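Local coordinates for peptide ABC transporter, peptide-binding protein (Thermus thermophilus, PDB 2D5W), which binds oligopeptides and probably delivers them to an ABC transporter for uptake, at residues T59-R70 with L81-P89; F466-E474 with S566-Y574. All coordinates share one frame; numbering follows the deposited sequence.

In the fold
Both contacts belong to a peptide-binding protein of the solute-binding protein 5 family. Interaction 2 lies at the ligand: W468 and V469 pair with the bound peptide in an antiparallel beta ladder, and Y572 OH and S470 OG are hydrogen-bonded to it. Its centre lies about 8 Å from the chain centre. Interaction 1 is peripheral, its centre about 27 Å from the chain centre, and ties a loop and an edge strand to strand 78-86 of a four-stranded antiparallel sheet. The two centres are about 24 Å apart. Their nearest atoms stay about 8 Å from each other, without touching. Along the chain, interaction 1 is complete before interaction 2 begins.

Interaction 1. Residues T59-R70 with L81-P89; sequences TEVPTLENGRLR and LEMDITIRP
R70 and E82 form a hydrogen-bonded antiparallel pair in the beta hairpin of strands 69-75 and 78-86. Strand 69-75 is an edge strand of the four-stranded sheet. R70 N bonds to E82 O, and E82 N returns the bond to R70 O. The tight part lies on the face of L69 and M83. There P62 CG presses on M83 CG at 3.5 Å, closer than usual for two carbons. L69 lies alongside M83, its CD2 3.8 Å from the same M83 CG.

The other face is polar and only partly buried. It carries a salt-bridge network of R70, E82 and D84. R70 bends at chi3 (-63°), which turns its guanidinium back over the neighbouring strand. It meets D84 end-on in a salt bridge, with NH2 2.8 Å from OD1 and NH1 2.9 Å from OD2. In a second salt bridge, E82 OE2 takes NH1 and, from further off, NE. The E82 carboxylate stands almost perpendicular to the guanidinium, 89° between the planes. R130 is a second partner of E82 OE2, and T138 bonds D84 OD2.

R68 reaches along the strand with an extended chain. E60 OE1 holds its NE at 2.6 Å in a salt bridge, which helps fix the rotation of the group. Further on, T59 N binds T86 O, and water 1 bridges E60 N and T86 N. T86 OG1, also bonded to N136, accepts both R68 NH1 at 2.8 Å and R68 NH2 at 3.0 Å. NH2 also bonds D84 O, approaching from above the carbonyl plane.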
loop_
_atom_site.group_PDB
_atom_site.type_symbol
_atom_site.label_atom_id
_atom_site.label_comp_id
_atom_site.label_asym_id
_atom_site.label_seq_id
_atom_site.Cartn_x
_atom_site.Cartn_y
_atom_site.Cartn_z
ATOM N N THR A 59 18.253 2.761 19.236
ATOM C CA THR A 59 19.158 3.806 19.712
ATOM C C THR A 59 19.825 4.638 18.627
ATOM O O THR A 59 20.114 5.818 18.835
ATOM C CB THR A 59 20.277 3.217 20.576
ATOM O OG1 THR A 59 21.028 2.281 19.793
ATOM C CG2 THR A 59 19.701 2.514 21.799
ATOM N N GLU A 60 20.091 4.027 17.479
ATOM C CA GLU A 60 20.741 4.747 16.397
ATOM C C GLU A 60 20.655 3.997 15.081
ATOM O O GLU A 60 20.494 2.776 15.048
ATOM C CB GLU A 60 22.212 5.014 16.744
ATOM C CG GLU A 60 23.051 3.767 16.946
ATOM C CD GLU A 60 24.511 4.086 17.228
ATOM O OE1 GLU A 60 25.296 3.140 17.436
ATOM O OE2 GLU A 60 24.874 5.281 17.242
ATOM N N VAL A 61 20.754 4.745 13.990
ATOM C CA VAL A 61 20.699 4.162 12.659
ATOM C C VAL A 61 22.002 3.422 12.373
ATOM O O VAL A 61 23.089 3.976 12.538
ATOM C CB VAL A 61 20.499 5.256 11.591
ATOM C CG1 VAL A 61 20.517 4.643 10.204
ATOM C CG2 VAL A 61 19.182 5.981 11.831
ATOM N N PRO A 62 21.911 2.152 11.961
ATOM C CA PRO A 62 23.119 1.380 11.662
ATOM C C PRO A 62 23.788 1.858 10.378
ATOM O O PRO A 62 23.115 2.134 9.386
ATOM C CB PRO A 62 22.595 -0.047 11.541
ATOM C CG PRO A 62 21.199 0.150 11.020
ATOM C CD PRO A 62 20.705 1.313 11.852
ATOM N N THR A 63 25.111 1.973 10.403
ATOM C CA THR A 63 25.861 2.408 9.229
ATOM C C THR A 63 27.194 1.680 9.197
ATOM O O THR A 63 27.564 1.001 10.154
ATOM C CB THR A 63 26.165 3.915 9.263
ATOM O OG1 THR A 63 27.104 4.187 10.312
ATOM C CG2 THR A 63 24.893 4.718 9.498
ATOM N N LEU A 64 27.912 1.814 8.090
ATOM C CA LEU A 64 29.219 1.187 7.979
ATOM C C LEU A 64 30.146 1.936 8.927
ATOM O O LEU A 64 31.007 1.340 9.578
ATOM C CB LEU A 64 29.749 1.294 6.548
ATOM C CG LEU A 64 29.068 0.431 5.486
ATOM C CD1 LEU A 64 29.571 0.831 4.106
ATOM C CD2 LEU A 64 29.355 -1.039 5.758
ATOM N N GLU A 65 29.937 3.247 9.016
ATOM C CA GLU A 65 30.741 4.125 9.859
ATOM C C GLU A 65 30.732 3.766 11.341
ATOM O O GLU A 65 31.755 3.906 12.012
ATOM C CB GLU A 65 30.291 5.580 9.691
ATOM C CG GLU A 65 30.182 6.043 8.246
ATOM C CD GLU A 65 28.893 5.591 7.590
ATOM O OE1 GLU A 65 27.815 6.045 8.030
ATOM O OE2 GLU A 65 28.952 4.785 6.638
ATOM N N ASN A 66 29.588 3.328 11.866
ATOM C CA ASN A 66 29.527 2.956 13.276
ATOM C C ASN A 66 29.621 1.446 13.486
ATOM O O ASN A 66 29.395 0.948 14.591
ATOM C CB ASN A 66 28.264 3.517 13.960
ATOM C CG ASN A 66 26.967 3.070 13.302
ATOM O OD1 ASN A 66 26.861 1.960 12.784
ATOM N ND2 ASN A 66 25.960 3.936 13.349
ATOM N N GLY A 67 29.960 0.728 12.420
ATOM C CA GLY A 67 30.118 -0.714 12.499
ATOM C C GLY A 67 28.864 -1.547 12.688
ATOM O O GLY A 67 28.957 -2.753 12.917
ATOM N N ARG A 68 27.693 -0.925 12.601
ATOM C CA ARG A 68 26.448 -1.668 12.769
ATOM C C ARG A 68 26.005 -2.348 11.478
ATOM O O ARG A 68 25.104 -3.186 11.487
ATOM C CB ARG A 68 25.345 -0.755 13.307
ATOM C CG ARG A 68 25.473 -0.443 14.792
ATOM C CD ARG A 68 24.400 0.540 15.229
ATOM N NE ARG A 68 24.407 0.776 16.672
ATOM C CZ ARG A 68 23.876 -0.042 17.577
ATOM N NH1 ARG A 68 23.942 0.271 18.865
ATOM N NH2 ARG A 68 23.271 -1.162 17.203
ATOM N N LEU A 69 26.629 -1.975 10.364
ATOM C CA LEU A 69 26.333 -2.604 9.082
ATOM C C LEU A 69 27.580 -3.346 8.621
ATOM O O LEU A 69 28.690 -2.812 8.693
ATOM C CB LEU A 69 25.959 -1.575 8.013
ATOM C CG LEU A 69 24.627 -0.828 8.098
ATOM C CD1 LEU A 69 24.486 0.040 6.856
ATOM C CD2 LEU A 69 23.463 -1.809 8.192
ATOM N N ARG A 70 27.394 -4.578 8.163
ATOM C CA ARG A 70 28.500 -5.385 7.663
ATOM C C ARG A 70 28.082 -6.057 6.365
ATOM O O ARG A 70 27.097 -6.794 6.323
ATOM C CB ARG A 70 28.905 -6.453 8.682
ATOM C CG ARG A 70 29.606 -5.915 9.918
ATOM C CD ARG A 70 29.935 -7.042 10.883
ATOM N NE ARG A 70 28.725 -7.700 11.369
ATOM C CZ ARG A 70 27.871 -7.158 12.232
ATOM N NH1 ARG A 70 26.794 -7.832 12.608
ATOM N NH2 ARG A 70 28.101 -5.950 12.730
ATOM N N LEU A 81 24.209 -9.049 4.039
ATOM C CA LEU A 81 24.170 -7.817 4.809
ATOM C C LEU A 81 23.716 -8.127 6.224
ATOM O O LEU A 81 22.718 -8.825 6.421
ATOM C CB LEU A 81 23.195 -6.807 4.197
ATOM C CG LEU A 81 22.891 -5.606 5.104
ATOM C CD1 LEU A 81 24.134 -4.737 5.253
ATOM C CD2 LEU A 81 21.741 -4.798 4.525
ATOM N N GLU A 82 24.463 -7.627 7.203
ATOM C CA GLU A 82 24.102 -7.795 8.606
ATOM C C GLU A 82 23.869 -6.395 9.150
ATOM O O GLU A 82 24.651 -5.476 8.899
ATOM C CB GLU A 82 25.208 -8.506 9.393
ATOM C CG GLU A 82 25.366 -9.972 9.011
ATOM C CD GLU A 82 26.156 -10.775 10.028
ATOM O OE1 GLU A 82 26.320 -11.995 9.814
ATOM O OE2 GLU A 82 26.607 -10.194 11.039
ATOM N N MET A 83 22.775 -6.240 9.887
ATOM C CA MET A 83 22.392 -4.954 10.446
ATOM C C MET A 83 22.118 -5.065 11.945
ATOM O O MET A 83 21.137 -5.688 12.354
ATOM C CB MET A 83 21.142 -4.466 9.722
ATOM C CG MET A 83 20.544 -3.193 10.262
ATOM S SD MET A 83 18.957 -2.888 9.484
ATOM C CE MET A 83 19.526 -2.384 7.932
ATOM N N ASP A 84 22.980 -4.453 12.754
ATOM C CA ASP A 84 22.845 -4.490 14.211
ATOM C C ASP A 84 21.933 -3.392 14.734
ATOM O O ASP A 84 22.192 -2.204 14.531
ATOM C CB ASP A 84 24.206 -4.324 14.889
ATOM C CG ASP A 84 25.169 -5.452 14.583
ATOM O OD1 ASP A 84 26.377 -5.260 14.841
ATOM O OD2 ASP A 84 24.736 -6.518 14.103
ATOM N N ILE A 85 20.882 -3.798 15.435
ATOM C CA ILE A 85 19.929 -2.860 16.011
ATOM C C ILE A 85 19.890 -3.025 17.523
ATOM O O ILE A 85 19.884 -4.147 18.030
ATOM C CB ILE A 85 18.512 -3.104 15.448
ATOM C CG1 ILE A 85 18.521 -2.873 13.936
ATOM C CG2 ILE A 85 17.500 -2.194 16.148
ATOM C CD1 ILE A 85 17.197 -3.131 13.257
ATOM N N THR A 86 19.888 -1.902 18.234
ATOM C CA THR A 86 19.808 -1.915 19.688
ATOM C C THR A 86 18.497 -1.238 20.074
ATOM O O THR A 86 18.260 -0.082 19.727
ATOM C CB THR A 86 20.977 -1.138 20.337
ATOM O OG1 THR A 86 22.225 -1.717 19.938
ATOM C CG2 THR A 86 20.871 -1.188 21.855
ATOM N N ILE A 87 17.640 -1.969 20.777
ATOM C CA ILE A 87 16.358 -1.426 21.214
ATOM C C ILE A 87 16.603 -0.499 22.403
ATOM O O ILE A 87 17.344 -0.851 23.318
ATOM C CB ILE A 87 15.398 -2.558 21.653
ATOM C CG1 ILE A 87 15.188 -3.547 20.501
ATOM C CG2 ILE A 87 14.066 -1.965 22.110
ATOM C CD1 ILE A 87 14.358 -4.764 20.875
ATOM N N ARG A 88 15.998 0.688 22.390
ATOM C CA ARG A 88 16.160 1.631 23.496
ATOM C C ARG A 88 15.734 0.979 24.805
ATOM O O ARG A 88 14.794 0.190 24.839
ATOM C CB ARG A 88 15.304 2.881 23.278
ATOM C CG ARG A 88 15.796 3.821 22.198
ATOM C CD ARG A 88 14.860 5.014 22.051
ATOM N NE ARG A 88 14.678 5.725 23.315
ATOM C CZ ARG A 88 14.826 7.038 23.463
ATOM N NH1 ARG A 88 14.640 7.596 24.652
ATOM N NH2 ARG A 88 15.169 7.791 22.427
ATOM N N PRO A 89 16.415 1.317 25.910
ATOM C CA PRO A 89 16.077 0.742 27.214
ATOM C C PRO A 89 14.681 1.122 27.697
ATOM O O PRO A 89 14.093 0.427 28.525
ATOM C CB PRO A 89 17.171 1.294 28.124
ATOM C CG PRO A 89 17.493 2.619 27.500
ATOM C CD PRO A 89 17.526 2.276 26.027
HETATM O O HOH W 1 20.431 0.871 17.248
#

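Interaction 2. Residues F466-E474 with S566-Y574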
loop_
_atom_site.group_PDB
_atom_site.type_symbol
_atom_site.label_atom_id
_atom_site.label_comp_id
_atom_site.label_asym_id
_atom_site.label_seq_id
_atom_site.Cartn_x
_atom_site.Cartn_y
_atom_site.Cartn_z
ATOM N N PHE A 466 -7.733 0.895 -8.895
ATOM C CA PHE A 466 -7.339 1.440 -7.605
ATOM C C PHE A 466 -5.925 1.972 -7.774
ATOM O O PHE A 466 -5.413 2.049 -8.896
ATOM C CB PHE A 466 -7.436 0.383 -6.483
ATOM C CG PHE A 466 -6.484 -0.777 -6.622
ATOM C CD1 PHE A 466 -5.277 -0.798 -5.924
ATOM C CD2 PHE A 466 -6.804 -1.865 -7.432
ATOM C CE1 PHE A 466 -4.408 -1.884 -6.029
ATOM C CE2 PHE A 466 -5.938 -2.958 -7.545
ATOM C CZ PHE A 466 -4.738 -2.964 -6.840
ATOM N N ALA A 467 -5.300 2.378 -6.678
ATOM C CA ALA A 467 -3.945 2.893 -6.752
ATOM C C ALA A 467 -3.019 2.166 -5.800
ATOM O O ALA A 467 -3.407 1.811 -4.687
ATOM C CB ALA A 467 -3.927 4.386 -6.428
ATOM N N TRP A 468 -1.797 1.914 -6.260
ATOM C CA TRP A 468 -0.779 1.314 -5.409
ATOM C C TRP A 468 0.048 2.482 -4.890
ATOM O O TRP A 468 0.430 3.364 -5.662
ATOM C CB TRP A 468 0.170 0.399 -6.188
ATOM C CG TRP A 468 -0.370 -0.933 -6.564
ATOM C CD1 TRP A 468 -0.567 -1.398 -7.827
ATOM C CD2 TRP A 468 -0.733 -2.001 -5.680
ATOM N NE1 TRP A 468 -1.027 -2.689 -7.792
ATOM C CE2 TRP A 468 -1.139 -3.086 -6.486
ATOM C CE3 TRP A 468 -0.751 -2.150 -4.285
ATOM C CZ2 TRP A 468 -1.560 -4.306 -5.947
ATOM C CZ3 TRP A 468 -1.171 -3.367 -3.747
ATOM C CH2 TRP A 468 -1.569 -4.427 -4.580
ATOM N N VAL A 469 0.305 2.490 -3.589
ATOM C CA VAL A 469 1.141 3.510 -2.965
ATOM C C VAL A 469 2.430 2.756 -2.659
ATOM O O VAL A 469 2.417 1.767 -1.923
ATOM C CB VAL A 469 0.539 4.027 -1.646
ATOM C CG1 VAL A 469 1.438 5.106 -1.053
ATOM C CG2 VAL A 469 -0.857 4.569 -1.892
ATOM N N SER A 470 3.536 3.212 -3.229
ATOM C CA SER A 470 4.810 2.528 -3.043
ATOM C C SER A 470 5.842 3.272 -2.215
ATOM O O SER A 470 5.797 4.496 -2.082
ATOM C CB SER A 470 5.434 2.217 -4.408
ATOM O OG SER A 470 4.585 1.414 -5.207
ATOM N N ASN A 471 6.769 2.505 -1.649
ATOM C CA ASN A 471 7.880 3.074 -0.901
ATOM C C ASN A 471 9.096 2.955 -1.828
ATOM O O ASN A 471 8.953 2.592 -3.003
ATOM C CB ASN A 471 8.119 2.327 0.420
ATOM C CG ASN A 471 8.302 0.838 0.230
ATOM O OD1 ASN A 471 8.805 0.387 -0.794
ATOM N ND2 ASN A 471 7.904 0.062 1.232
ATOM N N LEU A 472 10.284 3.252 -1.317
ATOM C CA LEU A 472 11.494 3.192 -2.129
ATOM C C LEU A 472 12.078 1.794 -2.324
ATOM O O LEU A 472 13.099 1.632 -2.991
ATOM C CB LEU A 472 12.559 4.124 -1.544
ATOM C CG LEU A 472 12.340 5.601 -1.882
ATOM C CD1 LEU A 472 13.207 6.478 -0.994
ATOM C CD2 LEU A 472 12.657 5.832 -3.354
ATOM N N GLN A 473 11.439 0.784 -1.746
ATOM C CA GLN A 473 11.922 -0.581 -1.908
ATOM C C GLN A 473 11.294 -1.195 -3.154
ATOM O O GLN A 473 10.564 -2.183 -3.083
ATOM C CB GLN A 473 11.584 -1.408 -0.670
ATOM C CG GLN A 473 12.184 -0.847 0.614
ATOM C CD GLN A 473 12.093 -1.818 1.770
ATOM O OE1 GLN A 473 11.044 -2.414 2.012
ATOM N NE2 GLN A 473 13.192 -1.978 2.498
ATOM N N GLU A 474 11.594 -0.594 -4.301
ATOM C CA GLU A 474 11.054 -1.053 -5.576
ATOM C C GLU A 474 11.799 -2.272 -6.113
ATOM O O GLU A 474 13.017 -2.240 -6.296
ATOM C CB GLU A 474 11.109 0.085 -6.598
ATOM C CG GLU A 474 10.536 -0.262 -7.973
ATOM C CD GLU A 474 9.071 -0.682 -7.920
ATOM O OE1 GLU A 474 8.251 0.081 -7.364
ATOM O OE2 GLU A 474 8.740 -1.771 -8.440
ATOM N N SER A 566 5.699 13.889 2.764
ATOM C CA SER A 566 6.578 14.074 1.619
ATOM C C SER A 566 6.358 12.857 0.732
ATOM O O SER A 566 5.564 11.983 1.065
ATOM C CB SER A 566 8.041 14.150 2.056
ATOM O OG SER A 566 8.478 12.905 2.566
ATOM N N ALA A 567 7.061 12.797 -0.391
ATOM C CA ALA A 567 6.904 11.674 -1.307
ATOM C C ALA A 567 7.055 10.315 -0.629
ATOM O O ALA A 567 6.310 9.381 -0.926
ATOM C CB ALA A 567 7.901 11.796 -2.450
ATOM N N TYR A 568 8.009 10.211 0.292
ATOM C CA TYR A 568 8.255 8.947 0.969
ATOM C C TYR A 568 8.313 8.997 2.497
ATOM O O TYR A 568 8.838 8.078 3.125
ATOM C CB TYR A 568 9.543 8.319 0.421
ATOM C CG TYR A 568 9.454 7.923 -1.038
ATOM C CD1 TYR A 568 10.137 8.636 -2.021
ATOM C CD2 TYR A 568 8.704 6.813 -1.432
ATOM C CE1 TYR A 568 10.083 8.250 -3.362
ATOM C CE2 TYR A 568 8.642 6.416 -2.769
ATOM C CZ TYR A 568 9.337 7.139 -3.726
ATOM O OH TYR A 568 9.312 6.736 -5.044
ATOM N N SER A 569 7.774 10.052 3.102
ATOM C CA SER A 569 7.785 10.146 4.560
ATOM C C SER A 569 7.076 8.923 5.143
ATOM O O SER A 569 6.015 8.520 4.659
ATOM C CB SER A 569 7.092 11.432 5.024
ATOM O OG SER A 569 5.760 11.517 4.547
ATOM N N GLY A 570 7.667 8.334 6.178
ATOM C CA GLY A 570 7.085 7.149 6.784
ATOM C C GLY A 570 7.177 5.960 5.844
ATOM O O GLY A 570 6.521 4.939 6.046
ATOM N N GLY A 571 7.997 6.106 4.806
ATOM C CA GLY A 571 8.174 5.053 3.826
ATOM C C GLY A 571 7.245 5.181 2.631
ATOM O O GLY A 571 7.701 5.215 1.489
ATOM N N TYR A 572 5.945 5.278 2.896
ATOM C CA TYR A 572 4.936 5.358 1.844
ATOM C C TYR A 572 4.451 6.748 1.469
ATOM O O TYR A 572 3.555 6.890 0.636
ATOM C CB TYR A 572 3.741 4.492 2.230
ATOM C CG TYR A 572 4.063 3.021 2.270
ATOM C CD1 TYR A 572 4.162 2.278 1.094
ATOM C CD2 TYR A 572 4.270 2.366 3.483
ATOM C CE1 TYR A 572 4.458 0.917 1.125
ATOM C CE2 TYR A 572 4.565 1.007 3.525
ATOM C CZ TYR A 572 4.656 0.290 2.343
ATOM O OH TYR A 572 4.940 -1.056 2.384
ATOM N N GLY A 573 5.012 7.772 2.091
ATOM C CA GLY A 573 4.617 9.118 1.741
ATOM C C GLY A 573 3.300 9.575 2.315
ATOM O O GLY A 573 2.365 9.904 1.583
ATOM N N TYR A 574 3.211 9.569 3.634
ATOM C CA TYR A 574 2.016 10.046 4.294
ATOM C C TYR A 574 2.387 10.699 5.610
ATOM O O TYR A 574 3.535 10.621 6.058
ATOM C CB TYR A 574 0.983 8.920 4.480
ATOM C CG TYR A 574 1.487 7.580 4.976
ATOM C CD1 TYR A 574 0.753 6.422 4.721
ATOM C CD2 TYR A 574 2.661 7.464 5.718
ATOM C CE1 TYR A 574 1.169 5.182 5.191
ATOM C CE2 TYR A 574 3.086 6.223 6.196
ATOM C CZ TYR A 574 2.333 5.089 5.927
ATOM O OH TYR A 574 2.738 3.860 6.397
HETATM O O HOH W 2 4.969 7.266 -2.157
HETATM O O HOH W 3 8.912 4.105 -5.408
HETATM O O HOH W 4 10.449 4.731 1.022
#
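L472 sets CG anti to its carbonyl carbon (chi1 -78°), and Y568 does the same with its ring. Together these torsions bring the leucine branch point over the tyrosine face. L472 CG stands 3.6 Å from the Y568 ring centroid, only 3° off the normal, in a CH-pi contact. Its CD2 leans to one side and meets Y568 CE1 at 3.5 Å. S470 O comes to the ring edge instead, near CE2. F47 of strand 45-47 also packs on both L472 and Y568.

A second CH-pi contact is made by the residue before L472. N471 places CB over one face of Y572, offset toward the rim, 4.3 Å from the ring centroid. Its amide runs alongside the ring, the planes 29° apart. N471 OD1 accepts from Q473 N and closes an Asx turn. V469 CG1 lies 3.2 Å from Y572 O and 4.1 Å from Y572 CB.

Segment 566-574 contains a type II beta turn from Y568 to G571. It meets residues V469 to L472, at the peptide site of this solute-binding fold. Y572 OH bonds the peptide backbone, and its ring forms a cation-pi contact with a basic side chain of the peptide. S470 OG holds a polar peptide side chain.

Waters join the two segments. Water 4 accepts from L472 N and donates to G571 O. Water 2 lies between S470 O and A567 O and can link them. Water 3 donates to N471 O at 2.8 Å and lies 2.7 Å from Y568 OH. Replacing Y568 by an alanine would probably open a gap under L472 and leave water 3 without its phenol partner.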